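Local coordinates for protein Poly(Beta-D-mannuronate) lyase (Pseudopedobacter saltans, PDB 7O79) that probably cleaves poly(beta-D-mannuronate), the mannuronate part of alginate, by beta-elimination, as a family 6 polysaccharide lyase built on a parallel beta-helix, at residues A[42-47]-A[70-75]; A[83-88]-A[106-111]; A[212-217]-A[233-238]; A[361-366]-A[398-403]. All blocks are in the same frame, centred on the assembly; numbering follows the deposited sequence.

How the contacts relate
The four contacts follow one another along the chain, each closing before the next opens, and each joins neighbouring levels of a single parallel beta-helix. None touches another. Contacts 1 and 4 mark distant parts of the solenoid: their centres lie about 52 Å apart, on opposite sides of the centre of the chain. Contact 3 is the buried one, about 9 Å from that centre and about 30 Å, centre to centre, from each of these two. It holds the lysine and arginine pair that probably belongs to the active site. Contact 2 is about 28 Å from contact 3 between centres, with about 16 Å between nearest atoms, so it lies well away from that pair.

Contact 1. Residues A[42-47]-A[70-75]; sequences ASKAKP and APYLVV
Ala42 and Tyr72 meet where two successive coils of a right-handed parallel beta-helix turn into their strands: residues 42-47 lead into strand 48-52, and residues 70-75 run into the parallel partner, strand 73-83. The methyl of Ala42 packs against the second coil, its CB 3.8 Å from Leu73 CD2 and also close to the backbone O of Tyr72. A water joins the same two turns, accepting from Ala42 N at 2.8 Å and donating to Pro71 O at 2.7 Å; no direct hydrogen bond crosses between the segments.

Ser43 turns its side chain back into its own loop. Its OG takes the N-H of Lys46 at 2.8 Å, an ST motif that holds the loop curled, while its carbonyl O rests against Tyr72 CB. Lys44 then lies over the tyrosine ring. Its CA stands 3.5 Å from the centroid of the Tyr72 ring and only 4° off the ring normal, a CH-pi contact made over the face. Lys44 CB lies near CZ of the ring, and with CG anti to the backbone N (chi1 175°) the chain runs on past CE1 before it bends and its end leads away. Pro71 CB lies against the opposite face, toward the rim, so the ring is sandwiched between its sequence neighbour and the other coil.

Pro47 closes the segment beside the start of the strand, where Val74 CG2 comes within 4.2 Å of Pro47 CB and Pro47 CA lies 3.2 Å from Tyr72 O.

Contact 2. Residues A[83-88]-A[106-111]; sequences GSLKKG and VDFNPS
Phe108 covers the backbone of Gly83 and Ser84 with one face of its ring. The carbonyl carbon of Gly83 stands 3.4 Å above the ring plane, over its centre, and Ser84 N lies over the same face but toward the rim. CG of Phe108 is anti to the backbone N (chi1 -155°), which swings the ring beneath this peptide. The fit depends on glycine, since a CB at Gly83 would collide with Phe108 CE1. Ser84 CB makes a separate van der Waals contact with the backbone, 3.3 Å from Asn109 O.

Apolar contact is slighter: Leu85 CG reaches the edge of the ring, 4.2 Å from Phe108 CE2, and both side chains touch Val90 of strand 89-93.

Polar contact between the segments goes through a water that donates to Gly83 O at 2.8 Å and to Asn109 O at 2.7 Å. The side chain of Asn109 points elsewhere, binding Gly136 O and Asn138 N on the following level.

Were Phe108 replaced by alanine, the Gly83-Ser84 peptide would probably lose its cover and a gap would open beside Leu85 and Val90.

Phe108 is also the centre of an inverse gamma turn, with a weak 2.8 Å bond from Asn109 N to Asp107 O. The arrangement is that of two stacked turns of a parallel beta-helix, each leaving its strand.

Contact 3. Residues A[212-217]-A[233-238]; sequences SLKSNR and VGRSGN
Leu213 and Val233 begin the pairing of two parallel strands on adjacent coils of the beta-helix: Leu213 N donates to Val233 O at 2.9 Å, almost straight at 174°. Leu213 O then receives two donors. Ser236 N reaches it at 3.0 Å, again at 174° and in the carbonyl plane, while Arg235 N makes a weak bond, bent to 126°. This double acceptance marks a beta bulge: Ser212 and Leu213 pair with Val233 and Gly234, but Lys214 pairs with Ser236, and Arg235 is the extra residue.

Past the strands, Asn216 takes over the bonding with its side chain. Its OD1 accepts from Asn238 N at 2.6 Å, the donor standing well above the amide plane, and Arg217 N gives a weak bond to Asn238 O. Gly237 passes so close to Asn216 OD1 and Ser215 O that a CB there would clash with both.

Several other polar ends find partners outside the two segments. Glu184 binds Ser236 OG and Gly237 N, Glu185 O accepts from both Asn216 ND2 and Asn238 ND2, and Ser212 OG bonds to Glu209 of its own strand. Arg235 gives NH1 to Arg311 O and forms a cation-pi pair with Tyr312.

Lys214 and Arg235 touch through their aliphatic parts, Lys214 CE lying 3.8 Å from Arg235 CG. Family 6 lyases use a lysine and an arginine from adjacent coils as catalytic base and acid; the bulge, by setting Arg235 beside Lys214, is consistent with this pair filling those places.

Contact 4. Residues A[361-366]-A[398-403]; sequences IISTKS and YDNGAE
Ser363 and Asn400 are joined by a hydrogen bond from Ser363 OG to Asn400 OD1, modelled at 2.5 Å, a very short length to be read with caution. Ser363 OG also accepts from Asn327 N, so the hydroxyl is used both ways. Asn400 has CG anti to its own N (chi1 -156°), which brings the amide carbon CG to 3.3 Å from Thr364 O and lets ND2 bond to Asn327 OD1. With an alanine here, Ser363 OG would probably lose its acceptor and Asn327 OD1 its amide donor.

Tyr398 N donates to Ile362 O at 3.0 Å and 155°, the one direct backbone hydrogen bond between the segments. Beyond it a water replaces the next one, accepting from Thr364 N at 3.2 Å and donating to Tyr398 O at 2.8 Å. The chain then folds into a type I turn from Asp399 to Ala402, within which Asp399 OD1 takes Gly401 N in an Asx turn.

Packing is lighter: Ile361 CG2 rests 3.9 Å from Tyr398 CE1, the two side chains crossing at a slant.

The contact thus lies where strand 391-397 ends beside strand 356-364, whose other flank is strand 319-328, the source of Asn327 and of Leu326, which touches Ile361, Ser363 and Glu403.

Contact 1. Residues A[42-47]-A[70-75]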
# COMPACT_ATOMS: atom_id res chain seq x y z
N ALA A 42 -13.67 27.35 -1.07
CA ALA A 42 -13.34 27.28 -2.49
C ALA A 42 -14.54 26.74 -3.26
O ALA A 42 -15.61 26.48 -2.70
CB ALA A 42 -12.10 26.39 -2.71
N SER A 43 -14.36 26.57 -4.56
CA SER A 43 -15.39 25.98 -5.39
C SER A 43 -14.78 24.90 -6.28
O SER A 43 -13.56 24.85 -6.51
CB SER A 43 -16.09 27.05 -6.26
OG SER A 43 -15.22 27.46 -7.30
N LYS A 44 -15.65 24.03 -6.77
CA LYS A 44 -15.18 22.94 -7.63
C LYS A 44 -14.43 23.50 -8.83
O LYS A 44 -13.37 22.99 -9.20
CB LYS A 44 -16.36 22.09 -8.05
CG LYS A 44 -16.05 20.98 -9.03
CD LYS A 44 -17.36 20.44 -9.57
CE LYS A 44 -18.13 19.70 -8.48
NZ LYS A 44 -19.46 19.27 -9.02
N ALA A 45 -14.96 24.57 -9.44
CA ALA A 45 -14.34 25.15 -10.62
C ALA A 45 -13.23 26.14 -10.29
O ALA A 45 -12.39 26.41 -11.16
CB ALA A 45 -15.41 25.85 -11.49
N LYS A 46 -13.18 26.67 -9.06
CA LYS A 46 -12.13 27.61 -8.66
C LYS A 46 -11.54 27.17 -7.33
O LYS A 46 -11.93 27.68 -6.26
CB LYS A 46 -12.64 29.05 -8.56
CG LYS A 46 -13.00 29.71 -9.88
CD LYS A 46 -13.41 31.17 -9.64
CE LYS A 46 -13.78 31.89 -10.92
NZ LYS A 46 -14.16 33.30 -10.64
N PRO A 47 -10.58 26.23 -7.35
CA PRO A 47 -9.92 25.81 -6.12
C PRO A 47 -9.16 26.97 -5.49
O PRO A 47 -8.93 28.02 -6.11
CB PRO A 47 -8.96 24.70 -6.56
CG PRO A 47 -9.35 24.37 -7.98
CD PRO A 47 -10.09 25.52 -8.54
N ALA A 70 -11.70 21.49 4.10
CA ALA A 70 -12.79 21.92 3.22
C ALA A 70 -12.44 21.48 1.80
O ALA A 70 -11.27 21.21 1.50
CB ALA A 70 -13.01 23.44 3.30
N PRO A 71 -13.44 21.34 0.92
CA PRO A 71 -13.17 20.73 -0.39
C PRO A 71 -12.49 21.69 -1.35
O PRO A 71 -12.51 22.91 -1.18
CB PRO A 71 -14.57 20.34 -0.90
CG PRO A 71 -15.48 21.33 -0.24
CD PRO A 71 -14.88 21.56 1.14
N TYR A 72 -11.88 21.09 -2.38
CA TYR A 72 -11.26 21.80 -3.51
C TYR A 72 -10.12 22.70 -3.08
O TYR A 72 -9.98 23.83 -3.57
CB TYR A 72 -12.30 22.59 -4.32
CG TYR A 72 -13.62 21.89 -4.45
CD1 TYR A 72 -13.70 20.66 -5.12
CD2 TYR A 72 -14.78 22.44 -3.94
CE1 TYR A 72 -14.91 20.00 -5.25
CE2 TYR A 72 -16.00 21.79 -4.07
CZ TYR A 72 -16.06 20.57 -4.74
OH TYR A 72 -17.26 19.93 -4.87
N LEU A 73 -9.25 22.19 -2.21
CA LEU A 73 -8.08 22.91 -1.74
C LEU A 73 -6.81 22.21 -2.21
O LEU A 73 -6.71 20.98 -2.18
CB LEU A 73 -8.08 23.02 -0.22
CG LEU A 73 -9.29 23.71 0.40
CD1 LEU A 73 -9.14 23.82 1.91
CD2 LEU A 73 -9.45 25.09 -0.24
N VAL A 74 -5.84 23.01 -2.64
CA VAL A 74 -4.58 22.52 -3.18
C VAL A 74 -3.45 23.07 -2.33
O VAL A 74 -3.45 24.26 -1.98
CB VAL A 74 -4.40 22.95 -4.65
CG1 VAL A 74 -3.07 22.44 -5.21
CG2 VAL A 74 -5.59 22.48 -5.50
N VAL A 75 -2.48 22.22 -2.01
CA VAL A 75 -1.28 22.62 -1.29
C VAL A 75 -0.09 22.18 -2.12
O VAL A 75 -0.03 21.03 -2.56
CB VAL A 75 -1.22 22.00 0.12
CG1 VAL A 75 0.16 22.18 0.72
CG2 VAL A 75 -2.29 22.63 1.03
O HOH W 1 -13.66 24.84 0.27

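Contact 2. Residues A[83-88]-A[106-111]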
# COMPACT_ATOMS: atom_id res chain seq x y z
N GLY A 83 11.35 18.71 12.58
CA GLY A 83 10.15 18.79 13.38
C GLY A 83 9.64 17.40 13.66
O GLY A 83 10.18 16.41 13.18
N SER A 84 8.59 17.33 14.47
CA SER A 84 7.99 16.05 14.81
C SER A 84 6.65 16.34 15.44
O SER A 84 6.28 17.50 15.63
CB SER A 84 8.88 15.24 15.76
OG SER A 84 8.97 15.87 17.01
N LEU A 85 5.90 15.29 15.74
CA LEU A 85 4.60 15.40 16.36
C LEU A 85 4.56 14.44 17.53
O LEU A 85 5.49 13.66 17.77
CB LEU A 85 3.46 15.08 15.38
CG LEU A 85 3.42 15.87 14.07
CD1 LEU A 85 2.31 15.31 13.17
CD2 LEU A 85 3.24 17.38 14.32
N LYS A 86 3.44 14.46 18.24
CA LYS A 86 3.22 13.55 19.33
C LYS A 86 2.11 12.56 19.04
O LYS A 86 2.04 11.52 19.71
CB LYS A 86 2.91 14.33 20.62
CG LYS A 86 4.09 15.16 21.10
N LYS A 87 1.29 12.82 18.03
CA LYS A 87 0.16 11.97 17.68
C LYS A 87 -0.38 12.42 16.33
O LYS A 87 0.04 13.45 15.78
CB LYS A 87 -0.93 12.04 18.75
CG LYS A 87 -1.28 13.47 19.17
N GLY A 88 -1.30 11.64 15.79
CA GLY A 88 -2.10 12.09 14.66
C GLY A 88 -1.44 11.78 13.33
O GLY A 88 -1.12 10.63 13.05
N VAL A 106 10.83 15.04 5.44
CA VAL A 106 12.21 14.56 5.54
C VAL A 106 12.55 14.35 7.01
O VAL A 106 12.49 15.30 7.80
CB VAL A 106 13.20 15.53 4.87
CG1 VAL A 106 14.65 15.10 5.11
CG2 VAL A 106 12.91 15.66 3.38
N ASP A 107 12.89 13.11 7.37
CA ASP A 107 13.27 12.73 8.74
C ASP A 107 12.47 13.43 9.84
O ASP A 107 13.02 13.83 10.87
CB ASP A 107 14.76 12.98 8.98
CG ASP A 107 15.63 12.28 7.98
OD1 ASP A 107 15.29 11.14 7.61
OD2 ASP A 107 16.65 12.87 7.55
N PHE A 108 11.16 13.55 9.63
CA PHE A 108 10.27 14.30 10.51
C PHE A 108 9.85 13.47 11.73
O PHE A 108 8.67 13.28 12.02
CB PHE A 108 9.05 14.76 9.72
CG PHE A 108 8.38 15.99 10.27
CD1 PHE A 108 8.92 17.25 10.10
CD2 PHE A 108 7.16 15.87 10.93
CE1 PHE A 108 8.28 18.38 10.59
CE2 PHE A 108 6.50 16.99 11.44
CZ PHE A 108 7.06 18.26 11.27
N ASN A 109 10.87 13.01 12.47
CA ASN A 109 10.74 11.91 13.41
C ASN A 109 10.77 12.35 14.88
O ASN A 109 11.49 13.29 15.25
CB ASN A 109 11.85 10.88 13.18
CG ASN A 109 11.75 10.24 11.80
OD1 ASN A 109 10.65 9.89 11.36
ND2 ASN A 109 12.89 10.05 11.14
N PRO A 110 10.01 11.68 15.73
CA PRO A 110 10.07 11.95 17.17
C PRO A 110 11.27 11.22 17.77
O PRO A 110 12.01 10.53 17.06
CB PRO A 110 8.75 11.36 17.67
CG PRO A 110 8.59 10.14 16.78
CD PRO A 110 9.15 10.53 15.43
N SER A 111 11.45 11.36 19.09
CA SER A 111 12.62 10.72 19.69
C SER A 111 12.36 9.25 20.02
O SER A 111 13.26 8.43 19.89
CB SER A 111 13.09 11.49 20.93
OG SER A 111 12.06 11.59 21.89
O HOH W 2 12.69 15.40 14.01

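Contact 3. Residues A[212-217]-A[233-238]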
# COMPACT_ATOMS: atom_id res chain seq x y z
N SER A 212 -0.20 -2.67 2.42
CA SER A 212 -1.13 -3.55 3.11
C SER A 212 -2.54 -3.14 2.71
O SER A 212 -3.06 -2.12 3.20
CB SER A 212 -0.92 -3.50 4.62
OG SER A 212 -1.80 -4.38 5.30
N LEU A 213 -3.16 -3.92 1.83
CA LEU A 213 -4.56 -3.74 1.48
C LEU A 213 -5.44 -4.47 2.49
O LEU A 213 -5.31 -5.68 2.67
CB LEU A 213 -4.84 -4.23 0.06
CG LEU A 213 -3.88 -3.71 -1.02
CD1 LEU A 213 -4.31 -4.20 -2.40
CD2 LEU A 213 -3.84 -2.19 -0.98
N LYS A 214 -6.35 -3.74 3.12
CA LYS A 214 -7.32 -4.28 4.07
C LYS A 214 -8.71 -3.77 3.73
O LYS A 214 -9.44 -3.25 4.59
CB LYS A 214 -6.93 -3.90 5.50
CG LYS A 214 -5.69 -4.62 6.02
CD LYS A 214 -5.40 -4.22 7.46
CE LYS A 214 -4.39 -5.19 8.11
NZ LYS A 214 -3.85 -4.67 9.40
N SER A 215 -9.08 -3.87 2.46
CA SER A 215 -10.33 -3.34 1.91
C SER A 215 -10.43 -3.84 0.47
O SER A 215 -9.50 -4.48 -0.03
CB SER A 215 -10.38 -1.80 1.95
OG SER A 215 -9.20 -1.25 1.35
N ASN A 216 -11.53 -3.49 -0.21
CA ASN A 216 -11.80 -3.94 -1.58
C ASN A 216 -11.52 -2.87 -2.63
O ASN A 216 -11.48 -1.67 -2.35
CB ASN A 216 -13.27 -4.39 -1.77
CG ASN A 216 -13.68 -5.50 -0.84
OD1 ASN A 216 -12.85 -6.08 -0.13
ND2 ASN A 216 -14.95 -5.85 -0.87
N ARG A 217 -11.36 -3.36 -3.87
CA ARG A 217 -11.38 -2.56 -5.11
C ARG A 217 -10.28 -1.52 -5.18
O ARG A 217 -10.45 -0.44 -5.75
CB ARG A 217 -12.74 -1.91 -5.35
CG ARG A 217 -13.88 -2.83 -5.08
CD ARG A 217 -14.33 -3.45 -6.37
NE ARG A 217 -15.34 -4.48 -6.17
CZ ARG A 217 -15.70 -5.37 -7.08
NH1 ARG A 217 -15.13 -5.37 -8.28
NH2 ARG A 217 -16.64 -6.26 -6.80
N VAL A 233 1.03 -6.63 -0.30
CA VAL A 233 0.19 -7.61 0.36
C VAL A 233 -1.28 -7.18 0.32
O VAL A 233 -1.62 -6.08 0.78
CB VAL A 233 0.64 -7.86 1.81
CG1 VAL A 233 -0.30 -8.81 2.52
CG2 VAL A 233 2.05 -8.42 1.83
N GLY A 234 -2.13 -8.03 -0.25
CA GLY A 234 -3.55 -8.00 0.05
C GLY A 234 -3.84 -8.78 1.33
O GLY A 234 -3.98 -10.00 1.30
N ARG A 235 -3.86 -8.10 2.47
CA ARG A 235 -4.05 -8.78 3.75
C ARG A 235 -5.51 -9.14 4.01
O ARG A 235 -5.81 -10.25 4.49
CB ARG A 235 -3.53 -7.90 4.89
CG ARG A 235 -3.82 -8.44 6.29
CD ARG A 235 -3.20 -9.82 6.55
NE ARG A 235 -3.53 -10.29 7.90
CZ ARG A 235 -4.65 -10.91 8.23
NH1 ARG A 235 -5.57 -11.22 7.30
NH2 ARG A 235 -4.85 -11.27 9.51
N SER A 236 -6.42 -8.21 3.74
CA SER A 236 -7.85 -8.40 3.92
C SER A 236 -8.55 -7.85 2.69
O SER A 236 -7.96 -7.15 1.87
CB SER A 236 -8.36 -7.70 5.20
OG SER A 236 -7.96 -8.44 6.33
N GLY A 237 -9.84 -8.19 2.56
CA GLY A 237 -10.63 -7.68 1.46
C GLY A 237 -10.53 -8.51 0.20
O GLY A 237 -9.86 -9.55 0.13
N ASN A 238 -11.22 -8.01 -0.82
CA ASN A 238 -11.52 -8.77 -2.03
C ASN A 238 -11.48 -7.85 -3.25
O ASN A 238 -11.59 -6.63 -3.13
CB ASN A 238 -12.89 -9.48 -1.93
CG ASN A 238 -13.00 -10.37 -0.68
OD1 ASN A 238 -12.36 -11.42 -0.61
ND2 ASN A 238 -13.80 -9.94 0.30

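Contact 4. Residues A[361-366]-A[398-403]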
# COMPACT_ATOMS: atom_id res chain seq x y z
N ILE A 361 6.19 -16.68 -15.91
CA ILE A 361 7.60 -17.06 -16.07
C ILE A 361 8.23 -17.08 -14.69
O ILE A 361 8.00 -16.16 -13.90
CB ILE A 361 8.35 -16.07 -16.99
CG1 ILE A 361 7.94 -16.30 -18.45
CG2 ILE A 361 9.88 -16.19 -16.79
CD1 ILE A 361 8.61 -15.34 -19.40
N ILE A 362 8.99 -18.15 -14.38
CA ILE A 362 9.53 -18.38 -13.04
C ILE A 362 10.95 -18.93 -13.11
O ILE A 362 11.26 -19.81 -13.93
CB ILE A 362 8.67 -19.36 -12.21
CG1 ILE A 362 7.18 -18.98 -12.20
CG2 ILE A 362 9.19 -19.46 -10.79
CD1 ILE A 362 6.27 -20.20 -12.17
N SER A 363 11.80 -18.45 -12.21
CA SER A 363 13.04 -19.14 -11.86
C SER A 363 13.33 -18.88 -10.39
O SER A 363 12.96 -17.83 -9.85
CB SER A 363 14.20 -18.70 -12.77
OG SER A 363 14.84 -17.53 -12.28
N THR A 364 13.93 -19.88 -9.73
CA THR A 364 14.24 -19.85 -8.31
C THR A 364 15.72 -20.13 -8.11
O THR A 364 16.33 -20.85 -8.90
CB THR A 364 13.40 -20.88 -7.48
OG1 THR A 364 13.87 -22.22 -7.72
CG2 THR A 364 11.90 -20.79 -7.79
N LYS A 365 16.28 -19.56 -7.05
CA LYS A 365 17.70 -19.74 -6.75
C LYS A 365 18.05 -21.21 -6.48
O LYS A 365 19.13 -21.68 -6.84
CB LYS A 365 18.11 -18.88 -5.56
CG LYS A 365 18.16 -17.40 -5.85
CD LYS A 365 18.62 -16.62 -4.63
CE LYS A 365 18.90 -15.15 -4.96
NZ LYS A 365 17.65 -14.32 -4.97
N SER A 366 17.16 -21.93 -5.81
CA SER A 366 17.36 -23.34 -5.49
C SER A 366 17.17 -24.25 -6.70
O SER A 366 17.61 -25.40 -6.66
CB SER A 366 16.37 -23.76 -4.41
OG SER A 366 15.05 -23.72 -4.92
N TYR A 398 12.47 -21.48 -16.07
CA TYR A 398 13.81 -21.41 -16.63
C TYR A 398 14.86 -21.94 -15.67
O TYR A 398 14.71 -21.88 -14.46
CB TYR A 398 14.18 -19.97 -16.99
CG TYR A 398 13.50 -19.45 -18.23
CD1 TYR A 398 12.19 -19.02 -18.20
CD2 TYR A 398 14.18 -19.41 -19.44
CE1 TYR A 398 11.57 -18.53 -19.34
CE2 TYR A 398 13.57 -18.93 -20.59
CZ TYR A 398 12.27 -18.49 -20.54
OH TYR A 398 11.67 -18.00 -21.68
N ASP A 399 15.95 -22.45 -16.25
CA ASP A 399 17.17 -22.67 -15.49
C ASP A 399 17.60 -21.32 -14.93
O ASP A 399 17.74 -20.35 -15.67
CB ASP A 399 18.25 -23.28 -16.40
CG ASP A 399 19.56 -23.53 -15.68
OD1 ASP A 399 19.78 -23.05 -14.55
OD2 ASP A 399 20.40 -24.25 -16.26
N ASN A 400 17.77 -21.24 -13.61
CA ASN A 400 18.19 -19.97 -13.03
C ASN A 400 19.57 -19.54 -13.48
O ASN A 400 19.89 -18.35 -13.38
CB ASN A 400 18.11 -20.05 -11.51
CG ASN A 400 17.95 -18.69 -10.88
OD1 ASN A 400 16.94 -18.03 -11.08
ND2 ASN A 400 18.93 -18.29 -10.07
N GLY A 401 20.40 -20.45 -13.96
CA GLY A 401 21.68 -20.09 -14.50
C GLY A 401 21.66 -19.78 -15.98
O GLY A 401 22.72 -19.54 -16.57
N ALA A 402 20.47 -19.80 -16.61
CA ALA A 402 20.34 -19.53 -18.05
C ALA A 402 19.02 -18.81 -18.37
O ALA A 402 18.31 -19.19 -19.30
CB ALA A 402 20.42 -20.84 -18.85
N GLU A 403 18.68 -17.77 -17.60
CA GLU A 403 17.43 -17.00 -17.64
C GLU A 403 17.18 -16.28 -18.97
O GLU A 403 18.10 -16.14 -19.79
CB GLU A 403 17.42 -16.00 -16.47
CG GLU A 403 16.93 -16.58 -15.14
CD GLU A 403 17.36 -15.77 -13.93
OE1 GLU A 403 18.08 -16.33 -13.08
OE2 GLU A 403 17.10 -14.55 -13.84
O HOH W 3 14.78 -22.24 -11.70